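Local atomic coordinates of beta 1-3 glucanase (PDB entry 5H4E), a protein that probably hydrolyses beta-1,3-glucan chains as a bacterial enzyme of glycoside hydrolase family 64. Residues K38-V43 against I117-P122; I99-P104 against F158-N163; P122-T127 against R205-A210; A195-L200 against A223-S228. All blocks are in the same frame, centred on the assembly; numbering follows the deposited sequence.

Contact 1. Residues K38-V43 against I117-P122; sequences KQFVHV and IGYAGP
Ile117 meets Phe40 through its backbone: Ile117 O lies 3.4 Å from Phe40 CD2 and approaches the ring obliquely, while the side chain of Ile117 leads off from the contact. The same oxygen accepts a hydrogen bond of 2.6 Å from a water, and that water in turn accepts one from Phe40 N at 2.9 Å. A single solvent molecule therefore bridges two backbones that share no direct hydrogen bond. Gly118 follows, with its CA 5.8 Å from Phe40 CA, the nearest pairing of the two backbones. What it offers the phenyl ring is bare main chain, Gly118 CA resting 3.9 Å from Phe40 CD2. At Tyr119 a side chain takes over. Its CG stands between the backbone N and the carbonyl carbon (chi1 75°), which carries the ring across to Phe40; CD2 and CE2 of Tyr119 touch CD1 and CE1 of Phe40, with Tyr119 CE2 and Phe40 CE1 3.6 Å apart. The planes are inclined at 76° in an oblique pairing. The strands themselves belong to different sheets, their directions 61° apart: 40-43 runs antiparallel to 26-33 and 49-51, whereas 117-120 pairs with 108-111. Beyond Phe40, the Tyr119 side chain packs on Val31 of strand 26-33 and on Arg96 and Tyr98 of strand 95-101, so the two-stranded sheet is held against the larger one.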
loop_
_atom_site.group_PDB
_atom_site.type_symbol
_atom_site.label_atom_id
_atom_site.label_comp_id
_atom_site.label_asym_id
_atom_site.label_seq_id
_atom_site.Cartn_x
_atom_site.Cartn_y
_atom_site.Cartn_z
ATOM N N LYS A 38 -21.686 2.537 2.849
ATOM C CA LYS A 38 -20.635 2.016 1.956
ATOM C C LYS A 38 -20.485 2.816 0.657
ATOM O O LYS A 38 -19.718 2.427 -0.223
ATOM C CB LYS A 38 -20.871 0.538 1.620
ATOM C CG LYS A 38 -21.172 -0.336 2.809
ATOM C CD LYS A 38 -20.088 -0.262 3.868
ATOM C CE LYS A 38 -20.407 -1.198 5.012
ATOM N NZ LYS A 38 -21.800 -0.990 5.499
ATOM N N GLN A 39 -21.192 3.935 0.532
ATOM C CA GLN A 39 -21.026 4.788 -0.639
ATOM C C GLN A 39 -19.591 5.325 -0.668
ATOM O O GLN A 39 -18.997 5.580 0.386
ATOM C CB GLN A 39 -22.017 5.958 -0.633
ATOM C CG GLN A 39 -23.508 5.597 -0.789
ATOM C CD GLN A 39 -24.442 6.832 -0.761
ATOM O OE1 GLN A 39 -24.106 7.914 -1.264
ATOM N NE2 GLN A 39 -25.617 6.663 -0.161
ATOM N N PHE A 40 -19.035 5.500 -1.863
ATOM C CA PHE A 40 -17.759 6.187 -1.988
ATOM C C PHE A 40 -17.973 7.666 -1.748
ATOM O O PHE A 40 -18.932 8.260 -2.235
ATOM C CB PHE A 40 -17.117 5.945 -3.360
ATOM C CG PHE A 40 -16.249 4.726 -3.407
ATOM C CD1 PHE A 40 -14.905 4.799 -3.054
ATOM C CD2 PHE A 40 -16.772 3.499 -3.794
ATOM C CE1 PHE A 40 -14.104 3.672 -3.091
ATOM C CE2 PHE A 40 -15.973 2.367 -3.836
ATOM C CZ PHE A 40 -14.640 2.454 -3.483
ATOM N N VAL A 41 -17.062 8.258 -0.984
ATOM C CA VAL A 41 -17.183 9.628 -0.529
ATOM C C VAL A 41 -15.864 10.367 -0.653
ATOM O O VAL A 41 -14.793 9.751 -0.741
ATOM C CB VAL A 41 -17.631 9.689 0.953
ATOM C CG1 VAL A 41 -18.989 9.042 1.125
ATOM C CG2 VAL A 41 -16.600 8.977 1.850
ATOM N N HIS A 42 -15.943 11.685 -0.662
ATOM C CA HIS A 42 -14.769 12.510 -0.419
ATOM C C HIS A 42 -15.062 13.349 0.808
ATOM O O HIS A 42 -16.218 13.696 1.077
ATOM C CB HIS A 42 -14.441 13.395 -1.617
ATOM C CG HIS A 42 -15.560 14.303 -2.014
ATOM N ND1 HIS A 42 -15.547 15.658 -1.766
ATOM C CD2 HIS A 42 -16.727 14.047 -2.654
ATOM C CE1 HIS A 42 -16.659 16.198 -2.231
ATOM N NE2 HIS A 42 -17.392 15.243 -2.773
ATOM N N VAL A 43 -14.017 13.667 1.557
ATOM C CA VAL A 43 -14.168 14.406 2.801
ATOM C C VAL A 43 -14.057 15.896 2.531
ATOM O O VAL A 43 -13.087 16.348 1.912
ATOM C CB VAL A 43 -13.099 13.987 3.832
ATOM C CG1 VAL A 43 -13.374 14.629 5.177
ATOM C CG2 VAL A 43 -13.048 12.491 3.942
ATOM N N ILE A 117 -21.253 3.413 -7.433
ATOM C CA ILE A 117 -20.491 4.581 -7.873
ATOM C C ILE A 117 -19.109 4.665 -7.232
ATOM O O ILE A 117 -18.992 4.686 -6.010
ATOM C CB ILE A 117 -21.240 5.878 -7.552
ATOM C CG1 ILE A 117 -22.631 5.864 -8.188
ATOM C CG2 ILE A 117 -20.431 7.087 -7.988
ATOM C CD1 ILE A 117 -22.656 5.369 -9.624
ATOM N N GLY A 118 -18.064 4.729 -8.051
ATOM C CA GLY A 118 -16.710 4.726 -7.528
ATOM C C GLY A 118 -15.797 5.743 -8.174
ATOM O O GLY A 118 -16.239 6.690 -8.819
ATOM N N TYR A 119 -14.495 5.555 -7.995
ATOM C CA TYR A 119 -13.539 6.464 -8.612
ATOM C C TYR A 119 -12.330 5.701 -9.142
ATOM O O TYR A 119 -12.004 4.603 -8.670
ATOM C CB TYR A 119 -13.083 7.543 -7.623
ATOM C CG TYR A 119 -12.114 7.036 -6.575
ATOM C CD1 TYR A 119 -10.739 7.138 -6.763
ATOM C CD2 TYR A 119 -12.575 6.443 -5.399
ATOM C CE1 TYR A 119 -9.843 6.670 -5.807
ATOM C CE2 TYR A 119 -11.688 5.973 -4.430
ATOM C CZ TYR A 119 -10.320 6.091 -4.646
ATOM O OH TYR A 119 -9.424 5.640 -3.697
ATOM N N ALA A 120 -11.675 6.312 -10.124
ATOM C CA ALA A 120 -10.439 5.793 -10.680
ATOM C C ALA A 120 -9.310 6.710 -10.256
ATOM O O ALA A 120 -9.278 7.874 -10.644
ATOM C CB ALA A 120 -10.520 5.702 -12.198
ATOM N N GLY A 121 -8.408 6.197 -9.430
ATOM C CA GLY A 121 -7.199 6.924 -9.095
ATOM C C GLY A 121 -6.186 6.670 -10.195
ATOM O O GLY A 121 -6.508 6.036 -11.198
ATOM N N PRO A 122 -4.954 7.161 -10.019
ATOM C CA PRO A 122 -3.938 6.983 -11.063
ATOM C C PRO A 122 -3.731 5.515 -11.410
ATOM O O PRO A 122 -3.615 4.676 -10.522
ATOM C CB PRO A 122 -2.673 7.573 -10.430
ATOM C CG PRO A 122 -3.186 8.546 -9.402
ATOM C CD PRO A 122 -4.459 7.952 -8.877
HETATM O O HOH W 1 -20.606 4.364 -4.053
#

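Contact 2. Residues I99-P104 against F158-N163; sequences ISYGKP and FCYPYN
Tyr101 and Tyr160 reach toward each other from opposite directions and lay their rings face to face, centroids 4.1 Å apart and planes only 18° from parallel. The overlap is displaced toward the rims: Tyr101 CE2 sits 3.5 Å from Tyr160 CD2, and the hydroxyl of Tyr101 projects over the face of its partner, with OH 3.3 Å from Tyr160 CE1. Tyr160 also has a polar hold. Its OH donates to Ile99 O at 2.7 Å, arriving 50° out of the carbonyl plane rather than on a lone pair, and the same OH lies 3.5 Å from Ile99 CB. Stack and hydrogen bond together would fix both the tilt and the reach of this buried phenol. With chi1 near 62°, the Tyr160 ring leaves its backbone flanked by N and the carbonyl carbon and points toward strand 95-101. Farther out, Glu137 OE2 accepts from the backbone N of both Cys159 and Tyr160, which probably helps to position the loop that carries the ring. Tyr101 OH is hydrogen-bonded to Gly374 O, and Ser100 OG, still within the strand, donates to Lys103 O at 2.7 Å, tying the strand to the loop that follows. Ile99, Tyr101 and Tyr160 all rest on Val373 of strand 366-374, an arrangement typical of the interior between two packed beta sheets, where apolar and aromatic side chains meet.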
loop_
_atom_site.group_PDB
_atom_site.type_symbol
_atom_site.label_atom_id
_atom_site.label_comp_id
_atom_site.label_asym_id
_atom_site.label_seq_id
_atom_site.Cartn_x
_atom_site.Cartn_y
_atom_site.Cartn_z
ATOM N N ILE A 99 -1.853 13.105 -1.613
ATOM C CA ILE A 99 -1.160 14.368 -1.445
ATOM C C ILE A 99 -0.226 14.544 -2.634
ATOM O O ILE A 99 0.705 13.757 -2.808
ATOM C CB ILE A 99 -0.379 14.424 -0.118
ATOM C CG1 ILE A 99 -1.350 14.241 1.059
ATOM C CG2 ILE A 99 0.373 15.774 0.016
ATOM C CD1 ILE A 99 -0.671 14.052 2.393
ATOM N N SER A 100 -0.488 15.555 -3.463
ATOM C CA SER A 100 0.309 15.758 -4.673
ATOM C C SER A 100 1.025 17.100 -4.639
ATOM O O SER A 100 0.628 18.014 -3.918
ATOM C CB SER A 100 -0.556 15.653 -5.933
ATOM O OG SER A 100 -1.597 16.615 -5.926
ATOM N N TYR A 101 2.105 17.187 -5.407
ATOM C CA TYR A 101 2.920 18.387 -5.484
ATOM C C TYR A 101 2.700 19.067 -6.839
ATOM O O TYR A 101 2.576 18.381 -7.863
ATOM C CB TYR A 101 4.400 18.029 -5.317
ATOM C CG TYR A 101 4.851 17.541 -3.952
ATOM C CD1 TYR A 101 4.095 17.764 -2.799
ATOM C CD2 TYR A 101 6.079 16.895 -3.815
ATOM C CE1 TYR A 101 4.550 17.330 -1.555
ATOM C CE2 TYR A 101 6.536 16.462 -2.594
ATOM C CZ TYR A 101 5.781 16.683 -1.468
ATOM O OH TYR A 101 6.278 16.234 -0.261
ATOM N N GLY A 102 2.657 20.398 -6.860
ATOM C CA GLY A 102 2.622 21.134 -8.117
ATOM C C GLY A 102 1.242 21.298 -8.728
ATOM O O GLY A 102 0.874 22.383 -9.178
ATOM N N LYS A 103 0.480 20.212 -8.761
ATOM C CA LYS A 103 -0.887 20.251 -9.260
ATOM C C LYS A 103 -1.675 19.129 -8.613
ATOM O O LYS A 103 -1.087 18.167 -8.108
ATOM C CB LYS A 103 -0.926 20.130 -10.791
ATOM C CG LYS A 103 -0.159 18.943 -11.326
ATOM C CD LYS A 103 -0.754 18.431 -12.637
ATOM C CE LYS A 103 -0.506 19.356 -13.803
ATOM N NZ LYS A 103 -1.154 18.854 -15.062
ATOM N N PRO A 104 -3.008 19.250 -8.590
ATOM C CA PRO A 104 -3.800 18.161 -8.027
ATOM C C PRO A 104 -3.841 16.970 -8.972
ATOM O O PRO A 104 -3.535 17.098 -10.158
ATOM C CB PRO A 104 -5.191 18.788 -7.871
ATOM C CG PRO A 104 -5.232 19.812 -8.948
ATOM C CD PRO A 104 -3.853 20.392 -8.985
ATOM N N PHE A 158 7.662 4.284 -5.100
ATOM C CA PHE A 158 8.275 5.357 -4.332
ATOM C C PHE A 158 8.399 6.599 -5.201
ATOM O O PHE A 158 9.107 6.576 -6.222
ATOM C CB PHE A 158 9.657 4.984 -3.818
ATOM C CG PHE A 158 10.378 6.138 -3.175
ATOM C CD1 PHE A 158 10.196 6.419 -1.832
ATOM C CD2 PHE A 158 11.209 6.959 -3.917
ATOM C CE1 PHE A 158 10.836 7.504 -1.239
ATOM C CE2 PHE A 158 11.854 8.038 -3.340
ATOM C CZ PHE A 158 11.662 8.321 -2.002
ATOM N N CYS A 159 7.754 7.683 -4.785
ATOM C CA CYS A 159 7.853 8.953 -5.508
ATOM C C CYS A 159 8.605 10.008 -4.691
ATOM O O CYS A 159 9.604 10.538 -5.150
ATOM C CB CYS A 159 6.463 9.474 -5.890
ATOM S SG CYS A 159 6.526 11.059 -6.755
ATOM N N TYR A 160 8.122 10.322 -3.486
ATOM C CA TYR A 160 8.837 11.250 -2.619
ATOM C C TYR A 160 8.800 10.748 -1.180
ATOM O O TYR A 160 7.891 10.005 -0.816
ATOM C CB TYR A 160 8.259 12.681 -2.728
ATOM C CG TYR A 160 6.810 12.890 -2.312
ATOM C CD1 TYR A 160 6.449 12.913 -0.967
ATOM C CD2 TYR A 160 5.813 13.113 -3.266
ATOM C CE1 TYR A 160 5.129 13.122 -0.577
ATOM C CE2 TYR A 160 4.480 13.334 -2.888
ATOM C CZ TYR A 160 4.151 13.336 -1.537
ATOM O OH TYR A 160 2.851 13.555 -1.137
ATOM N N PRO A 161 9.795 11.128 -0.364
ATOM C CA PRO A 161 9.810 10.592 1.001
ATOM C C PRO A 161 8.703 11.179 1.877
ATOM O O PRO A 161 8.464 12.394 1.851
ATOM C CB PRO A 161 11.185 11.002 1.524
ATOM C CG PRO A 161 11.569 12.188 0.714
ATOM C CD PRO A 161 10.986 11.942 -0.651
ATOM N N TYR A 162 8.015 10.322 2.626
ATOM C CA TYR A 162 7.007 10.806 3.570
ATOM C C TYR A 162 6.851 9.837 4.733
ATOM O O TYR A 162 7.240 8.674 4.654
ATOM C CB TYR A 162 5.653 11.072 2.873
ATOM C CG TYR A 162 4.807 9.868 2.467
ATOM C CD1 TYR A 162 3.464 9.797 2.801
ATOM C CD2 TYR A 162 5.341 8.831 1.694
ATOM C CE1 TYR A 162 2.675 8.711 2.394
ATOM C CE2 TYR A 162 4.563 7.750 1.294
ATOM C CZ TYR A 162 3.237 7.697 1.647
ATOM O OH TYR A 162 2.460 6.612 1.243
ATOM N N ASN A 163 6.357 10.359 5.843
ATOM C CA ASN A 163 6.232 9.553 7.044
ATOM C C ASN A 163 5.065 10.108 7.815
ATOM O O ASN A 163 4.632 11.242 7.562
ATOM C CB ASN A 163 7.540 9.565 7.872
ATOM C CG ASN A 163 7.912 10.949 8.407
ATOM O OD1 ASN A 163 7.354 11.428 9.399
ATOM N ND2 ASN A 163 8.889 11.577 7.773
#

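Contact 3. Residues P122-T127 against R205-A210; sequences PNLANT and RIYAPA
Leu124 CD1 lies over one face of the Arg205 guanidinium, 3.7 Å from CZ, and reaches back along the chain to within 3.5 Å of Arg205 CD. The neighbouring flat group, the ring of Tyr207, receives Arg205 CG on one face, 3.7 Å above the plane and displaced toward the rim, while Leu124 CB comes to its edge, 4.0 Å from Tyr207 CE1. Leucine and arginine cross at about a right angle, and a bend at chi3 (65°) turns the guanidinium so that a face meets the methyl. NH2 bonds to Gln157 OE1 and NH1 to Ile134 O, consistent with an apolar group resting on the face. The leucine is delivered by a type I beta turn from Asn123 to Asn126, closed by Asn126 N donating to Asn123 O at 3.0 Å. An Asx turn is superimposed on it, Ala125 N donating to Asn123 OD1 with an N-H...O angle of 147°. The partner segment includes strand 206-207, antiparallel to 157-158 in a small two-stranded sheet. Phe136 of strand 136-144 adds to the packing, touching the side chains of both Leu124 and Arg205, and His202 meets Tyr207 edge-to-face. At the polar end of the contact, a water donates to Leu124 O at 3.0 Å and is also hydrogen-bonded, at 2.9 Å, to Tyr207 OH, linking the turn's backbone to the phenol.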
loop_
_atom_site.group_PDB
_atom_site.type_symbol
_atom_site.label_atom_id
_atom_site.label_comp_id
_atom_site.label_asym_id
_atom_site.label_seq_id
_atom_site.Cartn_x
_atom_site.Cartn_y
_atom_site.Cartn_z
ATOM N N PRO A 122 -4.954 7.161 -10.019
ATOM C CA PRO A 122 -3.938 6.983 -11.063
ATOM C C PRO A 122 -3.731 5.515 -11.410
ATOM O O PRO A 122 -3.615 4.676 -10.522
ATOM C CB PRO A 122 -2.673 7.573 -10.430
ATOM C CG PRO A 122 -3.186 8.546 -9.402
ATOM C CD PRO A 122 -4.459 7.952 -8.877
ATOM N N ASN A 123 -3.716 5.206 -12.698
ATOM C CA ASN A 123 -3.282 3.895 -13.130
ATOM C C ASN A 123 -2.041 4.081 -13.970
ATOM O O ASN A 123 -2.129 4.235 -15.187
ATOM C CB ASN A 123 -4.364 3.168 -13.923
ATOM C CG ASN A 123 -3.856 1.868 -14.544
ATOM O OD1 ASN A 123 -2.834 1.317 -14.122
ATOM N ND2 ASN A 123 -4.564 1.379 -15.556
ATOM N N LEU A 124 -0.880 4.061 -13.328
ATOM C CA LEU A 124 0.351 4.413 -14.030
ATOM C C LEU A 124 0.860 3.286 -14.926
ATOM O O LEU A 124 1.917 3.416 -15.540
ATOM C CB LEU A 124 1.433 4.814 -13.030
ATOM C CG LEU A 124 1.022 6.019 -12.188
ATOM C CD1 LEU A 124 2.094 6.375 -11.173
ATOM C CD2 LEU A 124 0.661 7.226 -13.084
ATOM N N ALA A 125 0.113 2.187 -15.010
ATOM C CA ALA A 125 0.417 1.149 -15.995
ATOM C C ALA A 125 -0.003 1.626 -17.388
ATOM O O ALA A 125 0.495 1.134 -18.409
ATOM C CB ALA A 125 -0.279 -0.160 -15.636
ATOM N N ASN A 126 -0.921 2.590 -17.423
ATOM C CA ASN A 126 -1.348 3.215 -18.680
ATOM C C ASN A 126 -0.564 4.494 -18.946
ATOM O O ASN A 126 -0.697 5.453 -18.196
ATOM C CB ASN A 126 -2.857 3.517 -18.638
ATOM C CG ASN A 126 -3.359 4.206 -19.908
ATOM O OD1 ASN A 126 -2.705 4.184 -20.969
ATOM N ND2 ASN A 126 -4.530 4.822 -19.808
ATOM N N THR A 127 0.246 4.530 -20.007
ATOM C CA THR A 127 1.073 5.715 -20.252
ATOM C C THR A 127 0.224 6.916 -20.641
ATOM O O THR A 127 0.685 8.059 -20.561
ATOM C CB THR A 127 2.153 5.485 -21.353
ATOM O OG1 THR A 127 1.569 4.811 -22.473
ATOM C CG2 THR A 127 3.311 4.640 -20.808
ATOM N N ARG A 205 9.367 8.403 -10.396
ATOM C CA ARG A 205 9.118 7.473 -9.291
ATOM C C ARG A 205 9.833 6.146 -9.530
ATOM O O ARG A 205 10.263 5.850 -10.647
ATOM C CB ARG A 205 7.610 7.232 -9.111
ATOM C CG ARG A 205 6.975 6.305 -10.166
ATOM C CD ARG A 205 5.492 6.587 -10.369
ATOM N NE ARG A 205 5.320 7.921 -10.937
ATOM C CZ ARG A 205 4.689 8.929 -10.347
ATOM N NH1 ARG A 205 4.636 10.105 -10.961
ATOM N NH2 ARG A 205 4.096 8.763 -9.166
ATOM N N ILE A 206 9.958 5.341 -8.484
ATOM C CA ILE A 206 10.394 3.958 -8.657
ATOM C C ILE A 206 9.184 3.037 -8.559
ATOM O O ILE A 206 8.462 3.044 -7.556
ATOM C CB ILE A 206 11.433 3.534 -7.604
ATOM C CG1 ILE A 206 12.623 4.497 -7.608
ATOM C CG2 ILE A 206 11.900 2.086 -7.869
ATOM C CD1 ILE A 206 13.551 4.331 -6.395
ATOM N N TYR A 207 8.956 2.246 -9.600
ATOM C CA TYR A 207 7.819 1.340 -9.617
ATOM C C TYR A 207 8.096 0.113 -8.788
ATOM O O TYR A 207 9.187 -0.438 -8.827
ATOM C CB TYR A 207 7.471 0.935 -11.059
ATOM C CG TYR A 207 6.955 2.120 -11.835
ATOM C CD1 TYR A 207 5.635 2.519 -11.707
ATOM C CD2 TYR A 207 7.797 2.865 -12.663
ATOM C CE1 TYR A 207 5.150 3.618 -12.381
ATOM C CE2 TYR A 207 7.319 3.983 -13.340
ATOM C CZ TYR A 207 5.995 4.343 -13.203
ATOM O OH TYR A 207 5.504 5.442 -13.873
ATOM N N ALA A 208 7.105 -0.306 -8.014
ATOM C CA ALA A 208 7.154 -1.638 -7.451
ATOM C C ALA A 208 7.238 -2.650 -8.597
ATOM O O ALA A 208 6.854 -2.340 -9.743
ATOM C CB ALA A 208 5.933 -1.881 -6.561
ATOM N N PRO A 209 7.772 -3.855 -8.317
ATOM C CA PRO A 209 8.095 -4.826 -9.377
ATOM C C PRO A 209 6.983 -5.083 -10.402
ATOM O O PRO A 209 7.241 -5.037 -11.606
ATOM C CB PRO A 209 8.394 -6.100 -8.588
ATOM C CG PRO A 209 9.050 -5.587 -7.334
ATOM C CD PRO A 209 8.253 -4.316 -6.998
ATOM N N ALA A 210 5.776 -5.366 -9.939
ATOM C CA ALA A 210 4.709 -5.687 -10.869
ATOM C C ALA A 210 3.648 -4.602 -10.862
ATOM O O ALA A 210 2.475 -4.871 -11.103
ATOM C CB ALA A 210 4.103 -7.031 -10.540
HETATM O O HOH W 2 3.391 5.970 -15.776
#

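Contact 4. Residues A195-L200 against A223-S228; sequences AEFKSL and AHYFDS
Phe197 turns its edge toward the face of Tyr225 in an offset edge-to-face pair, joining the short, loosely hydrogen-bonded helix 195-198 to the type I beta turn His224-Asp227 that leads into helix 227-236. The planes stand at 87° with centroids 5.3 Å apart; Phe197 CE2 lies 3.7 Å from Tyr225 CZ, and Tyr225 OH sits near the plane of the phenylalanine ring. CG of Tyr225 is anti to its own nitrogen (chi1 179°), an extension that carries the ring over to the helix. Phe216 contacts both rings and enlarges the aromatic cluster, while Phe333 of helix 332-339 touches Phe197. A looser van der Waals contact comes from Glu196, whose chain bends at chi2 and brings its carboxylate carbon CD to 4.0 Å from Tyr225 CE1. Polar links between the segments run through solvent. A water donates to Glu196 OE1 at 2.9 Å and is hydrogen-bonded to Tyr225 OH at 2.8 Å; that hydroxyl is also bonded to Ala330 N. Within the turn, Asp227 N donates to His224 O, and His224 ND1 donates to Asp227 OD2 at 2.9 Å, meeting the oxygen from 41° above the carboxylate plane.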
loop_
_atom_site.group_PDB
_atom_site.type_symbol
_atom_site.label_atom_id
_atom_site.label_comp_id
_atom_site.label_asym_id
_atom_site.label_seq_id
_atom_site.Cartn_x
_atom_site.Cartn_y
_atom_site.Cartn_z
ATOM N N ALA A 195 20.483 -6.548 -10.354
ATOM C CA ALA A 195 20.239 -6.059 -11.708
ATOM C C ALA A 195 18.769 -6.064 -12.113
ATOM O O ALA A 195 18.308 -5.120 -12.737
ATOM C CB ALA A 195 21.052 -6.875 -12.711
ATOM N N GLU A 196 18.036 -7.123 -11.772
ATOM C CA GLU A 196 16.630 -7.231 -12.178
ATOM C C GLU A 196 15.764 -6.080 -11.665
ATOM O O GLU A 196 14.724 -5.764 -12.248
ATOM C CB GLU A 196 16.029 -8.559 -11.697
ATOM C CG GLU A 196 16.673 -9.790 -12.299
ATOM C CD GLU A 196 17.794 -10.359 -11.438
ATOM O OE1 GLU A 196 18.318 -9.644 -10.560
ATOM O OE2 GLU A 196 18.148 -11.539 -11.638
ATOM N N PHE A 197 16.184 -5.452 -10.570
ATOM C CA PHE A 197 15.360 -4.428 -9.929
ATOM C C PHE A 197 15.750 -3.002 -10.267
ATOM O O PHE A 197 15.030 -2.073 -9.910
ATOM C CB PHE A 197 15.403 -4.605 -8.411
ATOM C CG PHE A 197 14.695 -5.831 -7.945
ATOM C CD1 PHE A 197 13.355 -5.777 -7.593
ATOM C CD2 PHE A 197 15.360 -7.045 -7.886
ATOM C CE1 PHE A 197 12.685 -6.907 -7.181
ATOM C CE2 PHE A 197 14.697 -8.189 -7.479
ATOM C CZ PHE A 197 13.352 -8.115 -7.119
ATOM N N LYS A 198 16.877 -2.828 -10.955
ATOM C CA LYS A 198 17.438 -1.494 -11.163
ATOM C C LYS A 198 16.590 -0.601 -12.072
ATOM O O LYS A 198 16.454 0.599 -11.808
ATOM C CB LYS A 198 18.863 -1.596 -11.730
ATOM C CG LYS A 198 19.895 -2.109 -10.729
ATOM C CD LYS A 198 21.313 -1.770 -11.186
ATOM C CE LYS A 198 22.363 -2.225 -10.168
ATOM N NZ LYS A 198 22.615 -3.670 -10.303
ATOM N N SER A 199 16.022 -1.162 -13.136
ATOM C CA SER A 199 15.318 -0.314 -14.106
ATOM C C SER A 199 13.902 0.023 -13.651
ATOM O O SER A 199 13.139 0.641 -14.389
ATOM C CB SER A 199 15.279 -0.971 -15.492
ATOM O OG SER A 199 14.403 -2.088 -15.535
ATOM N N LEU A 200 13.552 -0.372 -12.431
ATOM C CA LEU A 200 12.293 0.077 -11.837
ATOM C C LEU A 200 12.342 1.578 -11.589
ATOM O O LEU A 200 11.304 2.227 -11.448
ATOM C CB LEU A 200 12.008 -0.669 -10.526
ATOM C CG LEU A 200 11.688 -2.152 -10.716
ATOM C CD1 LEU A 200 11.455 -2.857 -9.348
ATOM C CD2 LEU A 200 10.498 -2.354 -11.660
ATOM N N ALA A 223 9.199 -11.550 -15.696
ATOM C CA ALA A 223 7.895 -12.161 -15.465
ATOM C C ALA A 223 7.979 -13.465 -14.695
ATOM O O ALA A 223 7.003 -13.883 -14.058
ATOM C CB ALA A 223 7.191 -12.402 -16.796
ATOM N N HIS A 224 9.136 -14.119 -14.769
ATOM C CA HIS A 224 9.295 -15.439 -14.174
ATOM C C HIS A 224 10.329 -15.458 -13.048
ATOM O O HIS A 224 10.851 -16.510 -12.702
ATOM C CB HIS A 224 9.664 -16.442 -15.266
ATOM C CG HIS A 224 8.638 -16.526 -16.348
ATOM N ND1 HIS A 224 7.439 -17.182 -16.181
ATOM C CD2 HIS A 224 8.606 -15.988 -17.591
ATOM C CE1 HIS A 224 6.717 -17.060 -17.280
ATOM N NE2 HIS A 224 7.407 -16.347 -18.154
ATOM N N TYR A 225 10.590 -14.289 -12.471
ATOM C CA TYR A 225 11.651 -14.116 -11.480
ATOM C C TYR A 225 11.558 -15.110 -10.314
ATOM O O TYR A 225 12.570 -15.633 -9.863
ATOM C CB TYR A 225 11.634 -12.676 -10.950
ATOM C CG TYR A 225 12.688 -12.376 -9.896
ATOM C CD1 TYR A 225 14.041 -12.395 -10.207
ATOM C CD2 TYR A 225 12.318 -12.049 -8.596
ATOM C CE1 TYR A 225 15.010 -12.124 -9.237
ATOM C CE2 TYR A 225 13.270 -11.770 -7.631
ATOM C CZ TYR A 225 14.601 -11.809 -7.950
ATOM O OH TYR A 225 15.528 -11.533 -6.973
ATOM N N PHE A 226 10.353 -15.388 -9.834
ATOM C CA PHE A 226 10.213 -16.254 -8.668
ATOM C C PHE A 226 9.969 -17.728 -8.996
ATOM O O PHE A 226 9.887 -18.546 -8.094
ATOM C CB PHE A 226 9.073 -15.769 -7.776
ATOM C CG PHE A 226 9.477 -14.703 -6.788
ATOM C CD1 PHE A 226 10.122 -15.043 -5.608
ATOM C CD2 PHE A 226 9.184 -13.370 -7.029
ATOM C CE1 PHE A 226 10.486 -14.066 -4.688
ATOM C CE2 PHE A 226 9.554 -12.396 -6.118
ATOM C CZ PHE A 226 10.208 -12.746 -4.949
ATOM N N ASP A 227 9.846 -18.053 -10.278
ATOM C CA ASP A 227 9.334 -19.361 -10.701
ATOM C C ASP A 227 10.123 -20.571 -10.182
ATOM O O ASP A 227 9.536 -21.522 -9.670
ATOM C CB ASP A 227 9.278 -19.430 -12.226
ATOM C CG ASP A 227 8.126 -18.630 -12.805
ATOM O OD1 ASP A 227 7.632 -17.709 -12.119
ATOM O OD2 ASP A 227 7.709 -18.941 -13.939
ATOM N N SER A 228 11.437 -20.549 -10.348
ATOM C CA SER A 228 12.243 -21.692 -9.926
ATOM C C SER A 228 12.148 -21.903 -8.413
ATOM O O SER A 228 12.079 -23.044 -7.942
ATOM C CB SER A 228 13.695 -21.520 -10.339
ATOM O OG SER A 228 14.460 -22.598 -9.809
HETATM O O HOH W 3 18.116 -10.820 -7.912
#

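Contact 1 closes along the chain before contact 3 opens, and they share Pro122, between strand 117-120 and the Asn123-Asn126 turn; their centres are about 20 Å apart. Contacts 1 and 2 both reach the large antiparallel sheet, through strands 40-43 and 95-101. Contact 2 alternates with contact 3 and touches it where strands 157-158 and 206-207 pair, Phe158 O lying 2.7 Å from Ile206 N. Contact 3 alternates with contact 4 and meets it at Leu200 and Pro209, their centres about 16 Å apart. Contacts 1 and 4 lie about 34 Å apart between centres, on opposite sides of the chain's centre. The series runs from the beta-rich part of the glucanase to the part carrying most helices.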